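Local coordinates for protein endonuclease PI-MtuI (Mycobacterium tuberculosis, PDB 2IMZ) that forms the splicing domain of the mycobacterial RecA intein, which probably excises itself from its host protein and joins the flanking segments, at residues D55-R60 against R82-L87. The protein carries 1 engineered substitution. Residues are numbered along the deposited sequence; the frame is centred on the assembly and turned at random.
Sequences DVIGLR and RAAGEL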
loop_
_atom_site.group_PDB
_atom_site.type_symbol
_atom_site.label_atom_id
_atom_site.label_comp_id
_atom_site.label_asym_id
_atom_site.label_seq_id
_atom_site.Cartn_x
_atom_site.Cartn_y
_atom_site.Cartn_z
ATOM N N ASP A 55 8.824 14.969 3.532
ATOM C CA ASP A 55 10.266 14.777 3.452
ATOM C C ASP A 55 10.515 13.523 2.627
ATOM O O ASP A 55 9.903 12.484 2.869
ATOM C CB ASP A 55 10.880 14.579 4.842
ATOM C CG ASP A 55 10.690 15.774 5.743
ATOM O OD1 ASP A 55 10.940 16.905 5.286
ATOM O OD2 ASP A 55 10.300 15.581 6.914
ATOM N N VAL A 56 11.413 13.622 1.655
ATOM C CA VAL A 56 11.740 12.475 0.817
ATOM C C VAL A 56 13.246 12.300 0.736
ATOM O O VAL A 56 13.994 13.276 0.781
ATOM C CB VAL A 56 11.213 12.641 -0.623
ATOM C CG1 VAL A 56 9.698 12.622 -0.632
ATOM C CG2 VAL A 56 11.738 13.942 -1.223
ATOM N N ILE A 57 13.682 11.050 0.628
ATOM C CA ILE A 57 15.100 10.759 0.494
ATOM C C ILE A 57 15.304 10.218 -0.916
ATOM O O ILE A 57 14.334 9.878 -1.596
ATOM C CB ILE A 57 15.589 9.746 1.566
ATOM C CG1 ILE A 57 14.737 8.474 1.564
ATOM C CG2 ILE A 57 15.559 10.410 2.934
ATOM C CD1 ILE A 57 15.123 7.475 0.492
ATOM N N GLY A 58 16.554 10.153 -1.361
ATOM C CA GLY A 58 16.824 9.684 -2.708
ATOM C C GLY A 58 17.719 8.471 -2.821
ATOM O O GLY A 58 18.685 8.310 -2.070
ATOM N N LEU A 59 17.394 7.610 -3.779
ATOM C CA LEU A 59 18.168 6.404 -4.020
ATOM C C LEU A 59 18.547 6.351 -5.490
ATOM O O LEU A 59 17.684 6.141 -6.345
ATOM C CB LEU A 59 17.342 5.162 -3.661
ATOM C CG LEU A 59 16.785 5.095 -2.232
ATOM C CD1 LEU A 59 15.915 3.854 -2.080
ATOM C CD2 LEU A 59 17.931 5.072 -1.231
ATOM N N ARG A 60 19.826 6.573 -5.795
ATOM C CA ARG A 60 20.269 6.498 -7.181
ATOM C C ARG A 60 20.575 5.032 -7.427
ATOM O O ARG A 60 21.401 4.432 -6.742
ATOM C CB ARG A 60 21.518 7.350 -7.433
ATOM C CG ARG A 60 21.886 7.417 -8.916
ATOM C CD ARG A 60 22.836 8.572 -9.213
ATOM N NE ARG A 60 24.097 8.444 -8.489
ATOM C CZ ARG A 60 25.086 7.626 -8.833
ATOM N NH1 ARG A 60 24.975 6.851 -9.905
ATOM N NH2 ARG A 60 26.189 7.577 -8.097
ATOM N N ARG A 82 10.885 -3.456 2.107
ATOM C CA ARG A 82 11.741 -2.717 3.020
ATOM C C ARG A 82 11.477 -1.231 2.849
ATOM O O ARG A 82 11.248 -0.759 1.735
ATOM C CB ARG A 82 13.216 -3.011 2.729
ATOM C CG ARG A 82 13.609 -4.466 2.914
ATOM C CD ARG A 82 15.096 -4.657 2.683
ATOM N NE ARG A 82 15.881 -3.877 3.632
ATOM C CZ ARG A 82 17.198 -3.718 3.562
ATOM N NH1 ARG A 82 17.888 -4.286 2.581
ATOM N NH2 ARG A 82 17.824 -2.985 4.471
ATOM N N ALA A 83 11.503 -0.499 3.957
ATOM C CA ALA A 83 11.279 0.939 3.920
ATOM C C ALA A 83 12.453 1.595 3.196
ATOM O O ALA A 83 13.613 1.292 3.472
ATOM C CB ALA A 83 11.157 1.486 5.337
ATOM N N ALA A 84 12.151 2.496 2.270
ATOM C CA ALA A 84 13.190 3.168 1.501
ATOM C C ALA A 84 14.274 3.761 2.396
ATOM O O ALA A 84 15.460 3.668 2.086
ATOM C CB ALA A 84 12.569 4.259 0.637
ATOM N N GLY A 85 13.858 4.356 3.510
ATOM C CA GLY A 85 14.799 4.977 4.429
ATOM C C GLY A 85 15.781 4.043 5.112
ATOM O O GLY A 85 16.727 4.503 5.756
ATOM N N GLU A 86 15.569 2.738 4.977
ATOM C CA GLU A 86 16.450 1.753 5.594
ATOM C C GLU A 86 17.453 1.166 4.606
ATOM O O GLU A 86 18.375 0.448 4.994
ATOM C CB GLU A 86 15.617 0.636 6.216
ATOM C CG GLU A 86 14.749 1.117 7.371
ATOM C CD GLU A 86 13.763 0.068 7.838
ATOM O OE1 GLU A 86 14.197 -1.059 8.155
ATOM O OE2 GLU A 86 12.552 0.376 7.893
ATOM N N LEU A 87 17.275 1.480 3.326
ATOM C CA LEU A 87 18.172 0.974 2.297
ATOM C C LEU A 87 19.488 1.743 2.271
ATOM O O LEU A 87 19.531 2.946 2.534
ATOM C CB LEU A 87 17.492 1.044 0.930
ATOM C CG LEU A 87 16.212 0.210 0.860
ATOM C CD1 LEU A 87 15.553 0.392 -0.495
ATOM C CD2 LEU A 87 16.541 -1.255 1.106
#
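The carbonyl oxygen of Ala84 accepts the backbone N-H of Leu87 (Ala84 O to Leu87 N, 3.1 Å) while two methyls from strand 54-61 pack beside it: Ile57 CD1 lies 4.1 Å from Ala84 O, and Leu59 CD1 is only slightly farther. With a second bond, from Glu86 N to Ala83 O (2.9 Å), this closes the short 3-10 turn that ends strand 80-83 and brings Ala84 and Leu87 to face strand 54-61 of the larger sheet. Ile57 and Leu59, two residues apart on an extended strand, point toward that turn together. With chi1 at 54°, Ile57 turns its CG1-CD1 branch toward the turn, carrying CD1 to 4.1 Å from Ala84 CB and leaving CG2 beside the backbone N. Alanine suits this place because a single methyl meets both neighbours, Leu59 CD1 being 4.3 Å from the same Ala84 CB. Leu59 and Leu87 cross at about a right angle and meet methyl to methyl, CD1 to CD1 at 3.8 Å. Leucine suits both places: Leu59 reaches Ala84 and Leu87 with one methyl, and forked Leu87 also lays CD2 over one face of the Arg82 guanidinium. Val75 adds to the packing against Ala84 and Leu87, and Ile137 of strand 134-153 also touches Leu87. Since no hydrogen bond crosses between the segments, the 3-10 turn is held to the large sheet of this intein domain here by buried hydrocarbon contact.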